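Local atomic coordinates of adenosylmethionine-8-amino-7-oxononanoate aminotransferase (Methanocaldococcus jannaschii, PDB entry 6ZHK), a protein that probably catalyses the transfer of an amino group from S-adenosyl-L-methionine to 8-amino-7-oxononanoate, a pyridoxal-phosphate-dependent step of biotin biosynthesis. Residues I62-I75 with C298-L310. Numbering follows the deposited sequence.
Sequences IWCNLFGHSRKEII and CLGKGLTGGYLPL
Tyr307 and Lys301, six residues apart in the segment 298-310, both reach into the segment 62-75, in the fold of class-III pyridoxal-phosphate aminotransferases; Lys301 is the predicted cofactor lysine, without cofactor here. Around the Tyr307 ring the packing is tight and mostly buried. Tyr307 OH donates to Gly68 O (2.6 Å) and accepts from Arg71 N (2.9 Å, 164° at the hydrogen), so a phenol, both donor and acceptor, suits the turn leading into helix 72-82, where Arg71 is the N-cap. Ile74 CG2 lies 3.4 Å from Tyr307 CD2, its CD1 sits over one face of the ring toward the rim, and Ile75 CG1 nears Tyr307 CE2. A phenylalanine here would probably keep this packing but leave Arg71 N and Gly68 O without their hydroxyl partner. In the type I' turn 304-307, Gly305 and Gly306 adopt positive phi, and a side chain on Gly306 would strike Asn65 CA and Cys64 O. Leu66 N donates to Gly305 O at 3.1 Å, and a water joins that oxygen to Phe67 N and Gly68 O. Trp63 and Lys301, partly exposed, meet more loosely: the lysine chain runs extended past Trp63 O and the CB atoms of Trp63 and Cys64, then bends at its last torsion (chi4 -69°), bringing NZ 3.2 Å from Ile62 O; NZ also hydrogen-bonds to Thr338 OG1 of the second subunit. Back at the tight end, Asn65 ND2 donates to Gly68 O at 3.0 Å, across that carbonyl's plane from Tyr307 OH, while Asn65 OD1 accepts from Gly68 N (2.8 Å), an Asx motif.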
loop_
_atom_site.group_PDB
_atom_site.type_symbol
_atom_site.label_atom_id
_atom_site.label_comp_id
_atom_site.label_asym_id
_atom_site.label_seq_id
_atom_site.Cartn_x
_atom_site.Cartn_y
_atom_site.Cartn_z
ATOM N N ILE A 62 13.882 -7.874 -5.973
ATOM C CA ILE A 62 13.954 -6.892 -4.892
ATOM C C ILE A 62 13.386 -7.529 -3.607
ATOM O O ILE A 62 12.523 -6.944 -2.885
ATOM C CB ILE A 62 13.355 -5.508 -5.249
ATOM C CG1 ILE A 62 13.548 -5.084 -6.712
ATOM C CG2 ILE A 62 13.811 -4.416 -4.238
ATOM C CD1 ILE A 62 14.988 -4.842 -7.108
ATOM N N TRP A 63 13.906 -8.743 -3.328
ATOM C CA TRP A 63 13.987 -9.292 -1.980
ATOM C C TRP A 63 12.606 -9.829 -1.574
ATOM O O TRP A 63 12.337 -9.955 -0.372
ATOM C CB TRP A 63 14.497 -8.261 -0.936
ATOM C CG TRP A 63 15.641 -7.357 -1.321
ATOM C CD1 TRP A 63 16.474 -7.449 -2.394
ATOM C CD2 TRP A 63 16.041 -6.155 -0.620
ATOM N NE1 TRP A 63 17.372 -6.398 -2.408
ATOM C CE2 TRP A 63 17.106 -5.571 -1.354
ATOM C CE3 TRP A 63 15.577 -5.501 0.528
ATOM C CZ2 TRP A 63 17.722 -4.391 -0.941
ATOM C CZ3 TRP A 63 16.181 -4.331 0.937
ATOM C CH2 TRP A 63 17.275 -3.812 0.233
ATOM N N CYS A 64 11.801 -10.227 -2.557
ATOM C CA CYS A 64 10.513 -10.870 -2.273
ATOM C C CYS A 64 10.366 -12.298 -2.821
ATOM O O CYS A 64 9.487 -13.051 -2.359
ATOM C CB CYS A 64 9.353 -9.998 -2.746
ATOM S SG CYS A 64 9.292 -9.822 -4.552
ATOM N N ASN A 65 11.103 -12.652 -3.881
ATOM C CA ASN A 65 10.829 -13.943 -4.524
ATOM C C ASN A 65 11.472 -15.056 -3.688
ATOM O O ASN A 65 12.642 -14.997 -3.426
ATOM C CB ASN A 65 11.292 -13.903 -5.980
ATOM C CG ASN A 65 11.017 -15.224 -6.682
ATOM O OD1 ASN A 65 11.650 -16.244 -6.397
ATOM N ND2 ASN A 65 9.933 -15.243 -7.438
ATOM N N LEU A 66 10.725 -16.077 -3.277
ATOM C CA LEU A 66 11.330 -17.077 -2.399
ATOM C C LEU A 66 11.661 -18.328 -3.197
ATOM O O LEU A 66 12.623 -18.997 -2.889
ATOM C CB LEU A 66 10.309 -17.496 -1.342
ATOM C CG LEU A 66 9.946 -16.441 -0.276
ATOM C CD1 LEU A 66 9.069 -17.084 0.763
ATOM C CD2 LEU A 66 11.201 -15.818 0.351
ATOM N N PHE A 67 10.778 -18.723 -4.085
ATOM C CA PHE A 67 10.831 -20.082 -4.613
ATOM C C PHE A 67 10.901 -20.125 -6.140
ATOM O O PHE A 67 10.640 -21.190 -6.729
ATOM C CB PHE A 67 9.602 -20.859 -4.137
ATOM C CG PHE A 67 9.581 -21.014 -2.646
ATOM C CD1 PHE A 67 10.685 -21.540 -1.969
ATOM C CD2 PHE A 67 8.440 -20.642 -1.931
ATOM C CE1 PHE A 67 10.672 -21.661 -0.588
ATOM C CE2 PHE A 67 8.421 -20.778 -0.551
ATOM C CZ PHE A 67 9.520 -21.309 0.111
ATOM N N GLY A 68 11.249 -19.010 -6.753
ATOM C CA GLY A 68 11.337 -18.990 -8.213
ATOM C C GLY A 68 10.069 -18.387 -8.807
ATOM O O GLY A 68 9.146 -18.054 -8.049
ATOM N N HIS A 69 10.026 -18.281 -10.133
ATOM C CA HIS A 69 8.975 -17.597 -10.855
ATOM C C HIS A 69 7.957 -18.544 -11.479
ATOM O O HIS A 69 7.059 -18.067 -12.201
ATOM C CB HIS A 69 9.582 -16.673 -11.924
ATOM C CG HIS A 69 10.356 -15.556 -11.328
ATOM N ND1 HIS A 69 9.721 -14.406 -10.807
ATOM C CD2 HIS A 69 11.684 -15.417 -11.099
ATOM C CE1 HIS A 69 10.657 -13.580 -10.400
ATOM N NE2 HIS A 69 11.864 -14.187 -10.521
ATOM N N SER A 70 8.050 -19.849 -11.179
ATOM C CA SER A 70 7.071 -20.771 -11.763
ATOM C C SER A 70 6.707 -21.849 -10.738
ATOM O O SER A 70 6.628 -23.044 -11.022
ATOM C CB SER A 70 7.615 -21.357 -13.067
ATOM O OG SER A 70 8.834 -22.043 -12.769
ATOM N N ARG A 71 6.453 -21.410 -9.514
ATOM C CA ARG A 71 6.198 -22.355 -8.445
ATOM C C ARG A 71 4.726 -22.737 -8.483
ATOM O O ARG A 71 3.877 -21.900 -8.226
ATOM C CB ARG A 71 6.592 -21.770 -7.087
ATOM C CG ARG A 71 6.464 -22.791 -5.970
ATOM C CD ARG A 71 7.669 -23.704 -6.018
ATOM N NE ARG A 71 7.310 -24.845 -5.187
ATOM C CZ ARG A 71 8.175 -25.533 -4.450
ATOM N NH1 ARG A 71 9.452 -25.190 -4.444
ATOM N NH2 ARG A 71 7.757 -26.573 -3.729
ATOM N N LYS A 72 4.425 -24.014 -8.799
ATOM C CA LYS A 72 3.061 -24.395 -9.163
ATOM C C LYS A 72 2.056 -24.218 -8.027
ATOM O O LYS A 72 0.931 -23.792 -8.293
ATOM C CB LYS A 72 2.974 -25.845 -9.672
ATOM C CG LYS A 72 3.620 -26.065 -11.039
ATOM N N GLU A 73 2.460 -24.540 -6.784
ATOM C CA GLU A 73 1.491 -24.505 -5.687
ATOM C C GLU A 73 0.931 -23.084 -5.510
ATOM O O GLU A 73 -0.249 -22.910 -5.163
ATOM C CB GLU A 73 2.155 -24.880 -4.365
ATOM C CG GLU A 73 2.660 -26.327 -4.289
ATOM C CD GLU A 73 4.114 -26.484 -4.684
ATOM O OE1 GLU A 73 4.568 -25.769 -5.577
ATOM O OE2 GLU A 73 4.807 -27.301 -4.060
ATOM N N ILE A 74 1.802 -22.079 -5.677
ATOM C CA ILE A 74 1.391 -20.715 -5.423
ATOM C C ILE A 74 0.513 -20.271 -6.593
ATOM O O ILE A 74 -0.540 -19.653 -6.393
ATOM C CB ILE A 74 2.612 -19.779 -5.231
ATOM C CG1 ILE A 74 3.574 -20.324 -4.171
ATOM C CG2 ILE A 74 2.143 -18.388 -4.834
ATOM C CD1 ILE A 74 4.828 -19.442 -4.042
ATOM N N ILE A 75 1.007 -20.494 -7.818
ATOM C CA ILE A 75 0.238 -20.138 -9.011
ATOM C C ILE A 75 -1.127 -20.826 -8.968
ATOM O O ILE A 75 -2.182 -20.198 -9.154
ATOM C CB ILE A 75 1.036 -20.456 -10.315
ATOM C CG1 ILE A 75 2.206 -19.493 -10.536
ATOM C CG2 ILE A 75 0.154 -20.485 -11.574
ATOM C CD1 ILE A 75 3.258 -20.104 -11.451
ATOM N N CYS A 298 6.344 -6.551 11.837
ATOM C CA CYS A 298 5.853 -6.199 10.514
ATOM C C CYS A 298 6.404 -7.202 9.494
ATOM O O CYS A 298 7.579 -7.504 9.533
ATOM C CB CYS A 298 6.312 -4.812 10.111
ATOM S SG CYS A 298 5.675 -3.600 11.311
ATOM N N LEU A 299 5.539 -7.732 8.612
ATOM C CA LEU A 299 5.902 -8.712 7.577
ATOM C C LEU A 299 5.414 -8.232 6.210
ATOM O O LEU A 299 4.499 -7.433 6.099
ATOM C CB LEU A 299 5.209 -10.029 7.887
ATOM C CG LEU A 299 5.518 -10.622 9.269
ATOM C CD1 LEU A 299 4.720 -11.895 9.511
ATOM C CD2 LEU A 299 7.014 -10.904 9.361
ATOM N N GLY A 300 6.056 -8.732 5.151
ATOM C CA GLY A 300 5.685 -8.331 3.804
ATOM C C GLY A 300 6.562 -9.139 2.829
ATOM O O GLY A 300 7.101 -10.188 3.191
ATOM N N LYS A 301 6.751 -8.607 1.620
ATOM C CA LYS A 301 7.627 -9.147 0.584
ATOM C C LYS A 301 7.420 -10.641 0.420
ATOM O O LYS A 301 6.502 -11.000 -0.283
ATOM C CB LYS A 301 9.113 -8.834 0.816
ATOM C CG LYS A 301 9.520 -7.406 0.540
ATOM C CD LYS A 301 10.988 -7.098 0.921
ATOM C CE LYS A 301 11.333 -5.626 0.893
ATOM N NZ LYS A 301 11.331 -5.132 -0.489
ATOM N N GLY A 302 8.241 -11.482 1.096
ATOM C CA GLY A 302 8.230 -12.922 0.839
ATOM C C GLY A 302 6.973 -13.653 1.329
ATOM O O GLY A 302 6.812 -14.843 1.071
ATOM N N LEU A 303 6.127 -12.945 2.098
ATOM C CA LEU A 303 4.877 -13.471 2.595
ATOM C C LEU A 303 4.122 -14.259 1.515
ATOM O O LEU A 303 3.565 -15.310 1.835
ATOM C CB LEU A 303 4.102 -12.306 3.224
ATOM C CG LEU A 303 2.710 -12.585 3.743
ATOM C CD1 LEU A 303 2.675 -13.698 4.805
ATOM C CD2 LEU A 303 2.191 -11.317 4.401
ATOM N N THR A 304 4.016 -13.726 0.269
ATOM C CA THR A 304 3.267 -14.394 -0.786
ATOM C C THR A 304 4.197 -15.209 -1.692
ATOM O O THR A 304 3.804 -15.583 -2.777
ATOM C CB THR A 304 2.531 -13.352 -1.642
ATOM O OG1 THR A 304 3.603 -12.520 -2.080
ATOM C CG2 THR A 304 1.563 -12.563 -0.806
ATOM N N GLY A 305 5.446 -15.403 -1.244
ATOM C CA GLY A 305 6.482 -16.049 -2.051
ATOM C C GLY A 305 6.983 -15.141 -3.160
ATOM O O GLY A 305 7.788 -15.556 -3.965
ATOM N N GLY A 306 6.518 -13.887 -3.188
ATOM C CA GLY A 306 7.052 -12.925 -4.116
ATOM C C GLY A 306 6.048 -12.646 -5.224
ATOM O O GLY A 306 6.412 -11.987 -6.188
ATOM N N TYR A 307 4.819 -13.191 -5.122
ATOM C CA TYR A 307 3.930 -13.145 -6.282
ATOM C C TYR A 307 2.874 -12.068 -6.204
ATOM O O TYR A 307 2.353 -11.631 -7.268
ATOM C CB TYR A 307 3.216 -14.476 -6.575
ATOM C CG TYR A 307 4.122 -15.583 -7.075
ATOM C CD1 TYR A 307 5.507 -15.399 -7.172
ATOM C CD2 TYR A 307 3.604 -16.818 -7.489
ATOM C CE1 TYR A 307 6.337 -16.407 -7.657
ATOM C CE2 TYR A 307 4.446 -17.836 -7.935
ATOM C CZ TYR A 307 5.818 -17.641 -8.022
ATOM O OH TYR A 307 6.635 -18.672 -8.487
ATOM N N LEU A 308 2.569 -11.609 -4.987
ATOM C CA LEU A 308 1.540 -10.578 -4.826
ATOM C C LEU A 308 1.890 -9.683 -3.610
ATOM O O LEU A 308 2.611 -10.083 -2.676
ATOM C CB LEU A 308 0.178 -11.273 -4.595
ATOM C CG LEU A 308 -0.587 -11.743 -5.832
ATOM C CD1 LEU A 308 -1.742 -12.672 -5.407
ATOM C CD2 LEU A 308 -1.160 -10.534 -6.615
ATOM N N PRO A 309 1.321 -8.477 -3.552
ATOM C CA PRO A 309 1.539 -7.560 -2.433
ATOM C C PRO A 309 0.631 -7.902 -1.262
ATOM O O PRO A 309 -0.473 -7.385 -1.136
ATOM C CB PRO A 309 1.218 -6.186 -3.048
ATOM C CG PRO A 309 0.160 -6.474 -4.014
ATOM C CD PRO A 309 0.556 -7.811 -4.637
ATOM N N LEU A 310 1.198 -8.643 -0.311
ATOM C CA LEU A 310 0.549 -8.735 0.993
ATOM C C LEU A 310 1.501 -8.314 2.108
ATOM O O LEU A 310 2.689 -8.616 2.057
ATOM C CB LEU A 310 0.054 -10.166 1.227
ATOM C CG LEU A 310 -0.792 -10.353 2.493
ATOM C CD1 LEU A 310 -2.074 -9.514 2.391
ATOM C CD2 LEU A 310 -1.150 -11.834 2.634
HETATM O O HOH W 1 8.547 -12.447 -7.805
HETATM O O HOH W 2 8.421 -17.944 -5.209
#